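Local coordinates for factor H binding protein (Treponema denticola, PDB 3R15), which probably binds the complement regulator factor H at the surface of the spirochaete, at residues K23-K28 and T56-L61; N31-E36 and A81-R86. One frame throughout, in Å; residues are numbered along the deposited sequence.

Contact 1: K23-K28 and T56-L61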
loop_
_atom_site.group_PDB
_atom_site.type_symbol
_atom_site.label_atom_id
_atom_site.label_comp_id
_atom_site.label_asym_id
_atom_site.label_seq_id
_atom_site.Cartn_x
_atom_site.Cartn_y
_atom_site.Cartn_z
ATOM N N LYS A 23 0.183 -11.479 -4.093
ATOM C CA LYS A 23 1.311 -10.687 -4.583
ATOM C C LYS A 23 0.931 -9.792 -5.753
ATOM O O LYS A 23 1.436 -8.672 -5.875
ATOM C CB LYS A 23 2.479 -11.609 -4.960
ATOM C CG LYS A 23 3.767 -10.869 -5.322
ATOM N N ALA A 24 0.055 -10.284 -6.623
ATOM C CA ALA A 24 -0.378 -9.510 -7.781
ATOM C C ALA A 24 -1.180 -8.298 -7.332
ATOM O O ALA A 24 -1.012 -7.192 -7.853
ATOM C CB ALA A 24 -1.202 -10.378 -8.732
ATOM N N HIS A 25 -2.053 -8.518 -6.360
ATOM C CA HIS A 25 -2.881 -7.442 -5.832
ATOM C C HIS A 25 -2.021 -6.399 -5.137
ATOM O O HIS A 25 -2.217 -5.201 -5.338
ATOM C CB HIS A 25 -3.925 -7.994 -4.870
ATOM C CG HIS A 25 -4.875 -6.959 -4.352
ATOM N ND1 HIS A 25 -4.738 -6.380 -3.110
ATOM C CD2 HIS A 25 -5.987 -6.416 -4.900
ATOM C CE1 HIS A 25 -5.719 -5.515 -2.918
ATOM N NE2 HIS A 25 -6.495 -5.524 -3.985
ATOM N N TYR A 26 -1.061 -6.870 -4.344
ATOM C CA TYR A 26 -0.174 -5.999 -3.587
ATOM C C TYR A 26 0.706 -5.182 -4.523
ATOM O O TYR A 26 0.843 -3.970 -4.364
ATOM C CB TYR A 26 0.678 -6.814 -2.615
ATOM C CG TYR A 26 1.760 -6.015 -1.937
ATOM C CD1 TYR A 26 1.453 -5.118 -0.923
ATOM C CD2 TYR A 26 3.091 -6.149 -2.317
ATOM C CE1 TYR A 26 2.445 -4.375 -0.305
ATOM C CE2 TYR A 26 4.091 -5.420 -1.704
ATOM C CZ TYR A 26 3.765 -4.532 -0.701
ATOM O OH TYR A 26 4.756 -3.806 -0.096
ATOM N N GLU A 27 1.285 -5.838 -5.524
ATOM C CA GLU A 27 2.128 -5.110 -6.468
ATOM C C GLU A 27 1.340 -4.114 -7.320
ATOM O O GLU A 27 1.837 -3.029 -7.638
ATOM C CB GLU A 27 2.911 -6.092 -7.332
ATOM C CG GLU A 27 4.106 -6.622 -6.614
ATOM C CD GLU A 27 5.067 -5.497 -6.237
ATOM O OE1 GLU A 27 5.318 -4.612 -7.094
ATOM O OE2 GLU A 27 5.559 -5.481 -5.089
ATOM N N LYS A 28 0.108 -4.470 -7.675
ATOM C CA LYS A 28 -0.766 -3.555 -8.398
ATOM C C LYS A 28 -1.003 -2.306 -7.546
ATOM O O LYS A 28 -1.011 -1.188 -8.055
ATOM C CB LYS A 28 -2.088 -4.237 -8.743
ATOM C CG LYS A 28 -3.131 -3.325 -9.362
ATOM N N THR A 56 -9.843 -3.491 2.538
ATOM C CA THR A 56 -11.160 -4.099 2.337
ATOM C C THR A 56 -11.092 -5.058 1.151
ATOM O O THR A 56 -11.623 -6.172 1.205
ATOM C CB THR A 56 -12.229 -3.029 2.118
ATOM O OG1 THR A 56 -12.326 -2.228 3.303
ATOM C CG2 THR A 56 -13.611 -3.681 1.828
ATOM N N GLU A 57 -10.410 -4.637 0.087
ATOM C CA GLU A 57 -10.166 -5.523 -1.058
ATOM C C GLU A 57 -9.252 -6.697 -0.693
ATOM O O GLU A 57 -9.524 -7.849 -1.043
ATOM C CB GLU A 57 -9.535 -4.758 -2.229
ATOM C CG GLU A 57 -10.426 -3.746 -2.923
ATOM C CD GLU A 57 -9.721 -3.102 -4.113
ATOM O OE1 GLU A 57 -8.744 -3.695 -4.620
ATOM O OE2 GLU A 57 -10.134 -2.004 -4.547
ATOM N N ALA A 58 -8.151 -6.408 -0.008
ATOM C CA ALA A 58 -7.149 -7.435 0.280
ATOM C C ALA A 58 -7.739 -8.529 1.170
ATOM O O ALA A 58 -7.340 -9.694 1.123
ATOM C CB ALA A 58 -5.927 -6.808 0.928
ATOM N N LEU A 59 -8.701 -8.132 1.983
ATOM C CA LEU A 59 -9.413 -9.046 2.852
ATOM C C LEU A 59 -9.989 -10.238 2.067
ATOM O O LEU A 59 -9.923 -11.386 2.512
ATOM C CB LEU A 59 -10.513 -8.245 3.532
ATOM C CG LEU A 59 -11.429 -8.939 4.500
ATOM C CD1 LEU A 59 -10.628 -9.690 5.585
ATOM C CD2 LEU A 59 -12.308 -7.832 5.073
ATOM N N ALA A 60 -10.540 -9.960 0.890
ATOM C CA ALA A 60 -11.095 -11.007 0.027
ATOM C C ALA A 60 -10.018 -11.971 -0.468
ATOM O O ALA A 60 -10.320 -13.081 -0.904
ATOM C CB ALA A 60 -11.837 -10.385 -1.145
ATOM N N LEU A 61 -8.759 -11.542 -0.398
ATOM C CA LEU A 61 -7.630 -12.381 -0.788
ATOM C C LEU A 61 -6.841 -12.892 0.420
ATOM O O LEU A 61 -5.745 -13.423 0.267
ATOM C CB LEU A 61 -6.693 -11.625 -1.749
ATOM C CG LEU A 61 -7.378 -11.080 -3.005
ATOM C CD1 LEU A 61 -6.467 -10.107 -3.722
ATOM C CD2 LEU A 61 -7.798 -12.218 -3.937
#

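Contact 2: N31-E36 and A81-R86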
loop_
_atom_site.group_PDB
_atom_site.type_symbol
_atom_site.label_atom_id
_atom_site.label_comp_id
_atom_site.label_asym_id
_atom_site.label_seq_id
_atom_site.Cartn_x
_atom_site.Cartn_y
_atom_site.Cartn_z
ATOM N N ASN A 31 2.414 -0.202 -7.283
ATOM C CA ASN A 31 2.667 0.505 -8.540
ATOM C C ASN A 31 1.698 1.663 -8.778
ATOM O O ASN A 31 2.093 2.729 -9.263
ATOM C CB ASN A 31 2.646 -0.466 -9.719
ATOM C CG ASN A 31 3.790 -1.457 -9.667
ATOM O OD1 ASN A 31 4.900 -1.122 -9.236
ATOM N ND2 ASN A 31 3.532 -2.684 -10.108
ATOM N N ALA A 32 0.431 1.458 -8.429
ATOM C CA ALA A 32 -0.579 2.500 -8.593
ATOM C C ALA A 32 -0.277 3.656 -7.649
ATOM O O ALA A 32 -0.357 4.825 -8.027
ATOM C CB ALA A 32 -1.982 1.944 -8.338
ATOM N N LEU A 33 0.028 3.326 -6.409
ATOM C CA LEU A 33 0.429 4.329 -5.436
ATOM C C LEU A 33 1.653 5.163 -5.912
ATOM O O LEU A 33 1.593 6.369 -5.937
ATOM C CB LEU A 33 0.648 3.689 -4.066
ATOM C CG LEU A 33 1.074 4.572 -2.927
ATOM C CD1 LEU A 33 0.205 5.813 -2.825
ATOM C CD2 LEU A 33 1.051 3.788 -1.702
ATOM N N GLU A 34 2.723 4.489 -6.327
ATOM C CA GLU A 34 3.878 5.186 -6.900
ATOM C C GLU A 34 3.441 6.125 -8.024
ATOM O O GLU A 34 3.898 7.267 -8.106
ATOM C CB GLU A 34 4.904 4.183 -7.416
ATOM C CG GLU A 34 6.101 4.850 -8.087
ATOM C CD GLU A 34 7.036 3.839 -8.726
ATOM O OE1 GLU A 34 6.611 3.153 -9.674
ATOM O OE2 GLU A 34 8.185 3.720 -8.272
ATOM N N ASN A 35 2.535 5.649 -8.870
ATOM C CA ASN A 35 2.056 6.449 -9.989
ATOM C C ASN A 35 1.300 7.703 -9.524
ATOM O O ASN A 35 1.563 8.805 -10.017
ATOM C CB ASN A 35 1.214 5.613 -10.942
ATOM C CG ASN A 35 0.826 6.383 -12.193
ATOM O OD1 ASN A 35 1.685 6.748 -13.004
ATOM N ND2 ASN A 35 -0.457 6.645 -12.349
ATOM N N GLU A 36 0.394 7.540 -8.562
ATOM C CA GLU A 36 -0.277 8.696 -7.966
ATOM C C GLU A 36 0.747 9.725 -7.474
ATOM O O GLU A 36 0.599 10.929 -7.716
ATOM C CB GLU A 36 -1.211 8.274 -6.821
ATOM C CG GLU A 36 -2.398 7.425 -7.266
ATOM C CD GLU A 36 -3.264 8.141 -8.285
ATOM O OE1 GLU A 36 -3.923 9.135 -7.916
ATOM O OE2 GLU A 36 -3.276 7.715 -9.460
ATOM N N ALA A 81 10.267 1.003 -4.308
ATOM C CA ALA A 81 11.148 0.348 -3.342
ATOM C C ALA A 81 10.985 0.917 -1.927
ATOM O O ALA A 81 11.034 0.181 -0.935
ATOM C CB ALA A 81 12.598 0.428 -3.793
ATOM N N ALA A 82 10.774 2.228 -1.845
ATOM C CA ALA A 82 10.537 2.884 -0.567
ATOM C C ALA A 82 9.155 2.540 -0.018
ATOM O O ALA A 82 9.007 2.280 1.172
ATOM C CB ALA A 82 10.697 4.388 -0.701
ATOM N N LEU A 83 8.154 2.553 -0.896
ATOM C CA LEU A 83 6.789 2.199 -0.522
ATOM C C LEU A 83 6.739 0.792 0.068
ATOM O O LEU A 83 6.044 0.565 1.057
ATOM C CB LEU A 83 5.837 2.319 -1.722
ATOM C CG LEU A 83 5.639 3.745 -2.258
ATOM C CD1 LEU A 83 4.909 3.759 -3.604
ATOM C CD2 LEU A 83 4.882 4.585 -1.221
ATOM N N ARG A 84 7.473 -0.147 -0.529
ATOM C CA ARG A 84 7.450 -1.541 -0.050
ATOM C C ARG A 84 8.014 -1.727 1.355
ATOM O O ARG A 84 7.650 -2.674 2.060
ATOM C CB ARG A 84 8.191 -2.466 -1.014
ATOM C CG ARG A 84 7.556 -2.567 -2.360
ATOM C CD ARG A 84 8.149 -3.715 -3.166
ATOM N NE ARG A 84 7.685 -3.646 -4.547
ATOM C CZ ARG A 84 8.341 -3.020 -5.521
ATOM N NH1 ARG A 84 9.506 -2.435 -5.270
ATOM N NH2 ARG A 84 7.836 -2.993 -6.751
ATOM N N LYS A 85 8.909 -0.830 1.755
ATOM C CA LYS A 85 9.492 -0.871 3.089
ATOM C C LYS A 85 8.561 -0.294 4.138
ATOM O O LYS A 85 8.720 -0.562 5.332
ATOM C CB LYS A 85 10.826 -0.120 3.121
ATOM C CG LYS A 85 11.960 -0.847 2.404
ATOM N N ARG A 86 7.595 0.504 3.694
ATOM C CA ARG A 86 6.639 1.117 4.614
ATOM C C ARG A 86 5.313 0.371 4.673
ATOM O O ARG A 86 4.727 0.209 5.742
ATOM C CB ARG A 86 6.381 2.584 4.245
ATOM C CG ARG A 86 5.251 3.203 5.053
ATOM C CD ARG A 86 5.052 4.697 4.779
ATOM N NE ARG A 86 3.813 5.151 5.404
ATOM C CZ ARG A 86 3.342 6.387 5.330
ATOM N NH1 ARG A 86 4.015 7.319 4.658
ATOM N NH2 ARG A 86 2.195 6.678 5.923
#

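Contact 1: K23-K28 and T56-L61
NE2 of His25 gives its hydrogen to OE1 of Glu57 over 3.0 Å, and the N-H points almost straight at the oxygen, at 169°. The acceptor sits at the ring edge, practically in the imidazole plane, whereas the nitrogen reaches the carboxylate from its anti side, somewhat out of the carboxylate plane. The two planes are turned 64° apart. ND1, the other ring nitrogen, is hydrogen-bonded to the hydroxyl of Tyr63, so both nitrogens have partners and rotation of the ring is probably restrained. The neighbouring carboxylate would be expected to make a protonated imidazole easier to form.

His25 reaches across because CG is anti to its backbone N (chi1 -176°), which sends the ring out from helix 20-36 toward the C-terminal part of helix 44-59. There Glu57 stretches its chain across the ring tip, roughly at a right angle to the His25 side chain, and its CB also lies 3.6 Å from His25 NE2. The pair thus ties two helices that are consecutive in the chain at the end where the second leads into strand 63-67. Tyr63, on that strand, joins the sheet to the same polar cluster.

Leu61 and Ala58 add apolar contacts on one side of the imidazole plane. CD1 of Leu61 approaches the root of the ring obliquely, 3.5 Å from His25 CB and 3.6 Å from His25 CG. Nearer the far end of the ring, CB of the buried Ala58 stands 4.1 Å from His25 CE1, its small methyl leaving the imidazole close to the helix backbone. Farther along, the carbonyl oxygen of Leu61 accepts a hydrogen bond from the side-chain amide of Gln22, one turn before His25 on helix 20-36.

Contact 2: N31-E36 and A81-R86
Leu83 pushes both of its methyl groups against helix 31-36. CD2 meets the branch of Leu33, 3.9 Å from Leu33 CD2, as the two leucine side chains cross obliquely. Leu83 CD1 bridges Leu33 and the backbone of Glu34, lying 4.0 Å from Leu33 CG, 3.6 Å from Glu34 N and 3.8 Å from Glu34 CB. Leu83 CG is anti to its carbonyl carbon (chi1 -66°), and the fork beyond it spans Leu33 and Glu34.

This buried patch is the tight part of the contact. Ile30 also packs on Leu83, while Met50 of helix 44-59 and Ile42 close around Leu33, so the leucine pair belongs to a hydrophobic core shared by three helices. The axes of segments 31-36 and 81-86 are 10.0 Å apart at closest approach and run at 121° to one another, a steep crossing across which only a few side chains of these two segments touch.

Toward solvent the fit is looser. Asn31 OD1 comes no nearer than 4.3 Å to Arg84 NH2, approaching the guanidinium obliquely without a hydrogen bond. The guanidinium of Arg84 is engaged by Glu27, one turn earlier on helix 20-36, and Glu34 uses OE2 to accept the backbone N-H of Ala80 at the start of the short helix. Between 31-36 and 81-86 the direct contact is thus apolar, and the polar ends tie the same two helices through residues just outside these segments.

Overall arrangement
Helix 20-36 is the common element, meeting helix 44-59 in contact 1 and helix 80-86 in contact 2, with the two centres 14 Å apart. Both contacts are partly buried, but their chemistry differs: contact 1 centres on a polar bond from a partly exposed histidine to an exposed glutamate, whereas contact 2 centres on two buried leucines. They join directly where Glu27 OE2, within 23-28, makes a salt bridge of 2.9 Å with Arg84 NE, within 81-86. Tyr26 adds to this link by packing its hydroxyl against Arg84 while hydrogen-bonding to the carbonyl oxygen of Phe87, the first residue of strand 87-91.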